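Local coordinates for DsbA family protein (Salmonella typhimurium, PDB 7JVE) that forms and rearranges disulfide bonds as a trimeric, thioredoxin-like enzyme of the DsbA family with both thiol oxidase and disulfide isomerase activities, at residues L61-R66 / K231-I236; P75-N80 / K149-H154. All blocks are in the same frame, centred on the assembly; numbering follows the deposited sequence.

Interaction 1 (L61-R66 / K231-I236); sequences LALQYR and KRVTVI
A62, L63 and V233 meet through aliphatic carbons alone, and the flat groups lie to one side of them. The Y65 ring has CG of Q64 over one face, 4.0 Å above the plane and offset toward the rim, and packs nearly parallel to the ring of H210. In the contact itself, V233 works as a fork. Its CG1, anti to the backbone N (chi1 -179°), reaches CB of A62 at 4.0 Å. The other prong, CG2, lies anti to the carbonyl carbon and meets CD2 of L63 at 4.1 Å. The CB of A62 is directed toward segment 231-236, whereas L63 starts off to the flank and bridges the gap with its branched end. M222 of strand 218-223 and V59 of helix 37-64 also pack on V233, so the valine is buried between helix and sheet. Earlier in the same helix, OE1 of Q55 accepts the V235 N-H; strand 234-237 pairs with strand 218-223 through T234 and I236. V235 also touches V163 of the second subunit. Helix 37-64 thus ends against the entry to strand 234-237; strands 218-223 and 234-237 and helix 242-253 form the C-terminal beta-beta-alpha unit of the thioredoxin fold.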
ATOM      1  N   LEU A  61     -24.848  14.914   3.632  1.00 26.22           N
ATOM      2  CA  LEU A  61     -25.499  13.736   4.203  1.00 26.74           C
ATOM      3  C   LEU A  61     -25.720  13.903   5.702  1.00 26.69           C
ATOM      4  O   LEU A  61     -26.794  13.558   6.217  1.00 26.67           O
ATOM      5  CB  LEU A  61     -24.671  12.483   3.917  1.00 24.01           C
ATOM      6  CG  LEU A  61     -24.600  12.065   2.442  1.00 25.70           C
ATOM      7  CD1 LEU A  61     -23.656  10.876   2.248  1.00 25.55           C
ATOM      8  CD2 LEU A  61     -26.004  11.734   1.928  1.00 24.86           C
ATOM      9  N   ALA A  62     -24.719  14.453   6.413  1.00 25.19           N
ATOM     10  CA  ALA A  62     -24.863  14.743   7.841  1.00 24.87           C
ATOM     11  C   ALA A  62     -26.030  15.683   8.108  1.00 29.26           C
ATOM     12  O   ALA A  62     -26.817  15.459   9.038  1.00 27.69           O
ATOM     13  CB  ALA A  62     -23.579  15.348   8.393  1.00 24.53           C
ATOM     14  N   LEU A  63     -26.164  16.741   7.304  1.00 27.87           N
ATOM     15  CA  LEU A  63     -27.289  17.650   7.493  1.00 30.38           C
ATOM     16  C   LEU A  63     -28.609  16.945   7.230  1.00 30.01           C
ATOM     17  O   LEU A  63     -29.590  17.177   7.943  1.00 35.29           O
ATOM     18  CB  LEU A  63     -27.145  18.882   6.601  1.00 30.40           C
ATOM     19  CG  LEU A  63     -25.947  19.750   6.990  1.00 35.56           C
ATOM     20  CD1 LEU A  63     -25.661  20.825   5.929  1.00 40.74           C
ATOM     21  CD2 LEU A  63     -26.131  20.363   8.381  1.00 36.76           C
ATOM     22  N   GLN A  64     -28.651  16.060   6.234  1.00 28.65           N
ATOM     23  CA  GLN A  64     -29.909  15.380   5.925  1.00 29.82           C
ATOM     24  C   GLN A  64     -30.309  14.385   7.026  1.00 30.09           C
ATOM     25  O   GLN A  64     -31.498  14.242   7.342  1.00 31.72           O
ATOM     26  CB  GLN A  64     -29.801  14.682   4.570  1.00 29.05           C
ATOM     27  CG  GLN A  64     -31.051  13.928   4.178  1.00 30.66           C
ATOM     28  CD  GLN A  64     -30.904  13.083   2.912  1.00 38.38           C
ATOM     29  OE1 GLN A  64     -29.954  13.230   2.128  1.00 34.80           O
ATOM     30  NE2 GLN A  64     -31.862  12.188   2.706  1.00 44.60           N
ATOM     31  N   TYR A  65     -29.344  13.694   7.636  1.00 26.38           N
ATOM     32  CA  TYR A  65     -29.653  12.683   8.644  1.00 28.76           C
ATOM     33  C   TYR A  65     -29.370  13.168  10.061  1.00 29.53           C
ATOM     34  O   TYR A  65     -29.118  12.363  10.955  1.00 31.74           O
ATOM     35  CB  TYR A  65     -28.903  11.381   8.344  1.00 25.62           C
ATOM     36  CG  TYR A  65     -29.398  10.767   7.046  1.00 27.19           C
ATOM     37  CD1 TYR A  65     -30.562  10.010   7.002  1.00 27.88           C
ATOM     38  CD2 TYR A  65     -28.718  10.988   5.855  1.00 28.39           C
ATOM     39  CE1 TYR A  65     -31.020   9.465   5.805  1.00 30.24           C
ATOM     40  CE2 TYR A  65     -29.165  10.461   4.662  1.00 30.59           C
ATOM     41  CZ  TYR A  65     -30.317   9.705   4.638  1.00 32.60           C
ATOM     42  OH  TYR A  65     -30.742   9.196   3.436  1.00 35.96           O
ATOM     43  N   ARG A  66     -29.424  14.480  10.286  0.53 30.14           N
ATOM     44  CA  ARG A  66     -29.147  15.028  11.610  0.53 32.95           C
ATOM     45  C   ARG A  66     -29.958  14.326  12.703  0.53 34.11           C
ATOM     46  O   ARG A  66     -29.416  13.949  13.749  0.53 31.27           O
ATOM     47  CB  ARG A  66     -29.432  16.534  11.613  0.53 36.61           C
ATOM     48  CG  ARG A  66     -29.121  17.216  12.943  0.53 41.89           C
ATOM     49  CD  ARG A  66     -29.543  18.692  12.951  0.53 47.71           C
ATOM     50  NE  ARG A  66     -28.411  19.576  13.232  0.53 48.47           N
ATOM     51  CZ  ARG A  66     -27.824  20.352  12.326  0.53 49.68           C
ATOM     52  NH1 ARG A  66     -28.265  20.364  11.079  0.53 51.55           N
ATOM     53  NH2 ARG A  66     -26.802  21.118  12.671  0.53 49.58           N
ATOM     54  N   LYS A 231     -20.442  25.042   7.161  1.00 64.29           N
ATOM     55  CA  LYS A 231     -19.157  25.482   7.681  1.00 62.00           C
ATOM     56  C   LYS A 231     -18.895  25.040   9.112  1.00 58.87           C
ATOM     57  O   LYS A 231     -17.751  25.155   9.561  1.00 58.83           O
ATOM     58  CB  LYS A 231     -19.061  27.010   7.596  1.00 69.48           C
ATOM     59  CG  LYS A 231     -17.659  27.552   7.844  1.00 79.62           C
ATOM     60  CD  LYS A 231     -16.709  27.161   6.718  1.00 84.58           C
ATOM     61  CE  LYS A 231     -17.075  27.844   5.401  1.00 79.51           C
ATOM     62  NZ  LYS A 231     -16.803  29.303   5.443  1.00 79.07           N
ATOM     63  N   ARG A 232     -19.904  24.546   9.837  1.00 50.94           N
ATOM     64  CA  ARG A 232     -19.723  24.084  11.213  1.00 46.70           C
ATOM     65  C   ARG A 232     -19.739  22.563  11.357  1.00 38.92           C
ATOM     66  O   ARG A 232     -19.784  22.066  12.486  1.00 36.57           O
ATOM     67  CB  ARG A 232     -20.790  24.695  12.124  1.00 49.45           C
ATOM     68  CG  ARG A 232     -20.746  26.219  12.237  1.00 53.70           C
ATOM     69  CD  ARG A 232     -21.091  26.675  13.648  1.00 52.40           C
ATOM     70  NE  ARG A 232     -22.538  26.669  13.897  1.00 63.82           N
ATOM     71  CZ  ARG A 232     -23.117  26.667  15.106  1.00 65.49           C
ATOM     72  NH1 ARG A 232     -22.386  26.677  16.218  1.00 58.47           N
ATOM     73  NH2 ARG A 232     -24.445  26.667  15.205  1.00 67.07           N
ATOM     74  N   VAL A 233     -19.697  21.816  10.260  1.00 38.00           N
ATOM     75  CA  VAL A 233     -19.792  20.357  10.275  1.00 32.09           C
ATOM     76  C   VAL A 233     -18.492  19.770   9.744  1.00 30.69           C
ATOM     77  O   VAL A 233     -17.946  20.254   8.752  1.00 32.03           O
ATOM     78  CB  VAL A 233     -20.967  19.864   9.412  1.00 28.98           C
ATOM     79  CG1 VAL A 233     -21.068  18.338   9.446  1.00 26.11           C
ATOM     80  CG2 VAL A 233     -22.269  20.542   9.818  1.00 33.10           C
ATOM     81  N   THR A 234     -18.014  18.701  10.360  1.00 29.28           N
ATOM     82  CA  THR A 234     -16.814  18.070   9.838  1.00 29.89           C
ATOM     83  C   THR A 234     -17.011  16.559   9.885  1.00 28.81           C
ATOM     84  O   THR A 234     -17.467  16.029  10.902  1.00 24.80           O
ATOM     85  CB  THR A 234     -15.573  18.475  10.647  1.00 26.81           C
ATOM     86  OG1 THR A 234     -15.586  19.885  10.867  1.00 28.38           O
ATOM     87  CG2 THR A 234     -14.337  18.186   9.817  1.00 24.86           C
ATOM     88  N   VAL A 235     -16.665  15.868   8.800  1.00 25.63           N
ATOM     89  CA  VAL A 235     -16.740  14.411   8.740  1.00 24.36           C
ATOM     90  C   VAL A 235     -15.313  13.893   8.660  1.00 24.40           C
ATOM     91  O   VAL A 235     -14.549  14.300   7.782  1.00 25.79           O
ATOM     92  CB  VAL A 235     -17.592  13.938   7.549  1.00 29.20           C
ATOM     93  CG1 VAL A 235     -17.511  12.446   7.378  1.00 20.84           C
ATOM     94  CG2 VAL A 235     -19.054  14.373   7.742  1.00 26.78           C
ATOM     95  N   ILE A 236     -14.942  13.012   9.581  1.00 25.85           N
ATOM     96  CA  ILE A 236     -13.540  12.640   9.739  1.00 23.10           C
ATOM     97  C   ILE A 236     -13.362  11.128   9.765  1.00 24.57           C
ATOM     98  O   ILE A 236     -14.121  10.426  10.453  1.00 21.32           O
ATOM     99  CB  ILE A 236     -12.960  13.264  11.015  1.00 24.77           C
ATOM    100  CG1 ILE A 236     -13.358  14.743  11.097  1.00 26.94           C
ATOM    101  CG2 ILE A 236     -11.424  13.012  11.085  1.00 28.62           C
ATOM    102  CD1 ILE A 236     -12.671  15.525  12.186  1.00 25.72           C
TER

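Interaction 2 (P75-N80 / K149-H154); sequences PSVGPN and KYLDWH
P75 sits squarely over one face of the Y150 phenol ring, and this is the tight half of the contact. CB of P75 stands 3.7 Å from the ring centroid and only 3° off the ring normal, a CH-pi contact that leaves CB nearly equidistant from all six ring carbons. CG of the proline is displaced toward one side of the ring and comes to 3.8 Å from CE1 of Y150. The tyrosine side chain reaches this place by leaving helix 147-159 with CG anti to the backbone N (chi1 169°). W142 of helix 128-145 packs against both P75 and Y150, and F118 meets the tyrosine edge-to-face. One helix residue on, the fit is looser: CG1 of V77 and CD2 of L151 approach no nearer than 4.4 Å, with I108 of helix 95-110 packed against both residues. On the solvent side of helix 147-159, away from strand 76-77, NZ of K149 and OD1 of D152 form a salt bridge at 3.3 Å whose hydrogen bond is weak. No hydrogen bond crosses between the segments. The hydroxyl of Y150 is instead hydrogen-bonded to the carboxylate of E120, which probably helps to fix the ring beneath P75. The chemistry is thus that of a hydrophobic seam, held by one CH-pi contact and by van der Waals packing of aliphatic groups.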
ATOM      1  N   PRO A  75     -26.417   5.519  22.897  1.00 24.26           N
ATOM      2  CA  PRO A  75     -25.679   5.881  24.113  1.00 26.78           C
ATOM      3  C   PRO A  75     -24.853   7.134  23.855  1.00 24.20           C
ATOM      4  O   PRO A  75     -24.268   7.306  22.782  1.00 24.57           O
ATOM      5  CB  PRO A  75     -24.792   4.656  24.388  1.00 22.96           C
ATOM      6  CG  PRO A  75     -25.358   3.554  23.544  1.00 25.45           C
ATOM      7  CD  PRO A  75     -26.072   4.187  22.379  1.00 22.28           C
ATOM      8  N   SER A  76     -24.799   8.010  24.853  1.00 24.62           N
ATOM      9  CA  SER A  76     -23.947   9.189  24.760  1.00 25.82           C
ATOM     10  C   SER A  76     -23.436   9.563  26.142  1.00 25.70           C
ATOM     11  O   SER A  76     -23.923   9.072  27.160  1.00 24.95           O
ATOM     12  CB  SER A  76     -24.683  10.374  24.133  1.00 26.43           C
ATOM     13  OG  SER A  76     -25.742  10.815  24.964  1.00 28.24           O
ATOM     14  N   VAL A  77     -22.397  10.396  26.149  1.00 25.68           N
ATOM     15  CA  VAL A  77     -21.960  11.121  27.329  1.00 25.90           C
ATOM     16  C   VAL A  77     -21.890  12.590  26.949  1.00 28.79           C
ATOM     17  O   VAL A  77     -21.887  12.946  25.771  1.00 25.56           O
ATOM     18  CB  VAL A  77     -20.600  10.639  27.860  1.00 28.69           C
ATOM     19  CG1 VAL A  77     -20.693   9.174  28.335  1.00 22.25           C
ATOM     20  CG2 VAL A  77     -19.499  10.845  26.789  1.00 24.56           C
ATOM     21  N   GLY A  78     -21.801  13.445  27.969  1.00 29.00           N
ATOM     22  CA  GLY A  78     -21.908  14.866  27.768  1.00 28.63           C
ATOM     23  C   GLY A  78     -23.359  15.308  27.822  1.00 30.90           C
ATOM     24  O   GLY A  78     -24.282  14.486  27.793  1.00 32.84           O
ATOM     25  N   PRO A  79     -23.591  16.616  27.899  1.00 30.70           N
ATOM     26  CA  PRO A  79     -24.971  17.104  28.073  1.00 34.85           C
ATOM     27  C   PRO A  79     -25.834  16.804  26.852  1.00 37.81           C
ATOM     28  O   PRO A  79     -25.373  16.872  25.705  1.00 32.76           O
ATOM     29  CB  PRO A  79     -24.806  18.614  28.294  1.00 30.55           C
ATOM     30  CG  PRO A  79     -23.380  18.943  27.955  1.00 36.04           C
ATOM     31  CD  PRO A  79     -22.576  17.685  27.906  1.00 32.94           C
ATOM     32  N   ASN A  80     -27.098  16.454  27.117  1.00 36.36           N
ATOM     33  CA  ASN A  80     -28.003  16.105  26.023  1.00 40.52           C
ATOM     34  C   ASN A  80     -28.244  17.286  25.095  1.00 40.97           C
ATOM     35  O   ASN A  80     -28.472  17.086  23.898  1.00 39.53           O
ATOM     36  CB  ASN A  80     -29.347  15.600  26.552  1.00 34.74           C
ATOM     37  CG  ASN A  80     -29.198  14.397  27.449  1.00 43.31           C
ATOM     38  OD1 ASN A  80     -28.465  13.439  27.142  1.00 37.34           O
ATOM     39  ND2 ASN A  80     -29.914  14.423  28.566  1.00 50.83           N
ATOM     40  N   LYS A 149     -20.891   4.942  32.807  1.00 21.07           N
ATOM     41  CA  LYS A 149     -20.692   3.513  33.006  1.00 23.08           C
ATOM     42  C   LYS A 149     -20.712   2.759  31.674  1.00 21.64           C
ATOM     43  O   LYS A 149     -19.913   1.832  31.470  1.00 19.68           O
ATOM     44  CB  LYS A 149     -21.746   2.987  33.994  1.00 21.18           C
ATOM     45  CG  LYS A 149     -21.713   1.502  34.285  1.00 21.11           C
ATOM     46  CD  LYS A 149     -20.323   0.990  34.555  1.00 22.85           C
ATOM     47  CE  LYS A 149     -19.902   1.222  35.955  1.00 29.74           C
ATOM     48  NZ  LYS A 149     -18.502   0.748  36.155  1.00 40.44           N
ATOM     49  N   TYR A 150     -21.583   3.161  30.744  1.00 18.59           N
ATOM     50  CA  TYR A 150     -21.469   2.652  29.384  1.00 19.36           C
ATOM     51  C   TYR A 150     -20.055   2.864  28.840  1.00 21.24           C
ATOM     52  O   TYR A 150     -19.495   1.986  28.170  1.00 19.91           O
ATOM     53  CB  TYR A 150     -22.498   3.320  28.463  1.00 19.33           C
ATOM     54  CG  TYR A 150     -22.222   3.017  27.018  1.00 18.29           C
ATOM     55  CD1 TYR A 150     -22.763   1.881  26.403  1.00 18.73           C
ATOM     56  CD2 TYR A 150     -21.360   3.836  26.270  1.00 20.08           C
ATOM     57  CE1 TYR A 150     -22.485   1.582  25.057  1.00 18.05           C
ATOM     58  CE2 TYR A 150     -21.053   3.545  24.946  1.00 18.66           C
ATOM     59  CZ  TYR A 150     -21.610   2.415  24.343  1.00 21.51           C
ATOM     60  OH  TYR A 150     -21.309   2.152  23.032  1.00 20.64           O
ATOM     61  N   LEU A 151     -19.460   4.022  29.127  1.00 20.15           N
ATOM     62  CA  LEU A 151     -18.129   4.301  28.609  1.00 22.77           C
ATOM     63  C   LEU A 151     -17.082   3.375  29.240  1.00 25.14           C
ATOM     64  O   LEU A 151     -16.160   2.930  28.538  1.00 20.79           O
ATOM     65  CB  LEU A 151     -17.795   5.784  28.808  1.00 22.27           C
ATOM     66  CG  LEU A 151     -16.458   6.366  28.316  1.00 29.45           C
ATOM     67  CD1 LEU A 151     -16.137   6.009  26.861  1.00 24.69           C
ATOM     68  CD2 LEU A 151     -16.459   7.882  28.500  1.00 27.53           C
ATOM     69  N   ASP A 152     -17.224   3.044  30.548  1.00 23.44           N
ATOM     70  CA  ASP A 152     -16.348   2.031  31.155  1.00 24.87           C
ATOM     71  C   ASP A 152     -16.478   0.692  30.452  1.00 24.71           C
ATOM     72  O   ASP A 152     -15.478   0.014  30.192  1.00 23.82           O
ATOM     73  CB  ASP A 152     -16.621   1.798  32.653  1.00 26.20           C
ATOM     74  CG  ASP A 152     -16.406   3.024  33.488  1.00 32.10           C
ATOM     75  OD1 ASP A 152     -17.189   3.242  34.440  1.00 41.90           O
ATOM     76  OD2 ASP A 152     -15.474   3.795  33.172  1.00 43.38           O
ATOM     77  N   TRP A 153     -17.712   0.268  30.191  1.00 22.26           N
ATOM     78  CA  TRP A 153     -17.914  -0.997  29.497  1.00 22.93           C
ATOM     79  C   TRP A 153     -17.274  -0.958  28.111  1.00 22.57           C
ATOM     80  O   TRP A 153     -16.571  -1.888  27.699  1.00 25.71           O
ATOM     81  CB  TRP A 153     -19.413  -1.296  29.407  1.00 19.62           C
ATOM     82  CG  TRP A 153     -19.767  -2.135  28.247  1.00 21.80           C
ATOM     83  CD1 TRP A 153     -20.291  -1.712  27.056  1.00 20.90           C
ATOM     84  CD2 TRP A 153     -19.603  -3.556  28.135  1.00 21.02           C
ATOM     85  NE1 TRP A 153     -20.480  -2.787  26.215  1.00 20.23           N
ATOM     86  CE2 TRP A 153     -20.069  -3.930  26.848  1.00 20.60           C
ATOM     87  CE3 TRP A 153     -19.123  -4.552  29.001  1.00 23.31           C
ATOM     88  CZ2 TRP A 153     -20.068  -5.264  26.402  1.00 19.87           C
ATOM     89  CZ3 TRP A 153     -19.121  -5.879  28.556  1.00 24.95           C
ATOM     90  CH2 TRP A 153     -19.592  -6.219  27.264  1.00 22.35           C
ATOM     91  N   HIS A 154     -17.521   0.123  27.382  1.00 19.85           N
ATOM     92  CA  HIS A 154     -16.985   0.293  26.041  1.00 19.45           C
ATOM     93  C   HIS A 154     -15.463   0.193  26.039  1.00 22.95           C
ATOM     94  O   HIS A 154     -14.879  -0.580  25.270  1.00 23.42           O
ATOM     95  CB  HIS A 154     -17.494   1.641  25.516  1.00 20.52           C
ATOM     96  CG  HIS A 154     -16.775   2.175  24.318  1.00 21.58           C
ATOM     97  ND1 HIS A 154     -17.284   2.066  23.043  1.00 20.11           N
ATOM     98  CD2 HIS A 154     -15.628   2.884  24.207  1.00 22.93           C
ATOM     99  CE1 HIS A 154     -16.467   2.656  22.194  1.00 22.24           C
ATOM    100  NE2 HIS A 154     -15.453   3.164  22.874  1.00 25.81           N
TER

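Interactions 1 and 2 serve the two edges of one mixed sheet, strand 234-237 at one end and strand 76-77 at the other, with strands 115-120, 84-90 and 218-223 between them. Their centres lie 22 Å apart and their nearest atoms about 11 Å, so they do not touch. Along the chain the order is 61-66, 75-80, 149-154, 231-236: both halves of interaction 2 fall between those of interaction 1. A helix packs at or beside the start of each edge strand, 37-64 at one and 147-159 at the other. Both contacts thus reach the sheet of the thioredoxin-like fold, and the C94-C97 disulfide, at the start of helix 95-110, lies in the chain between 75-80 and 149-154.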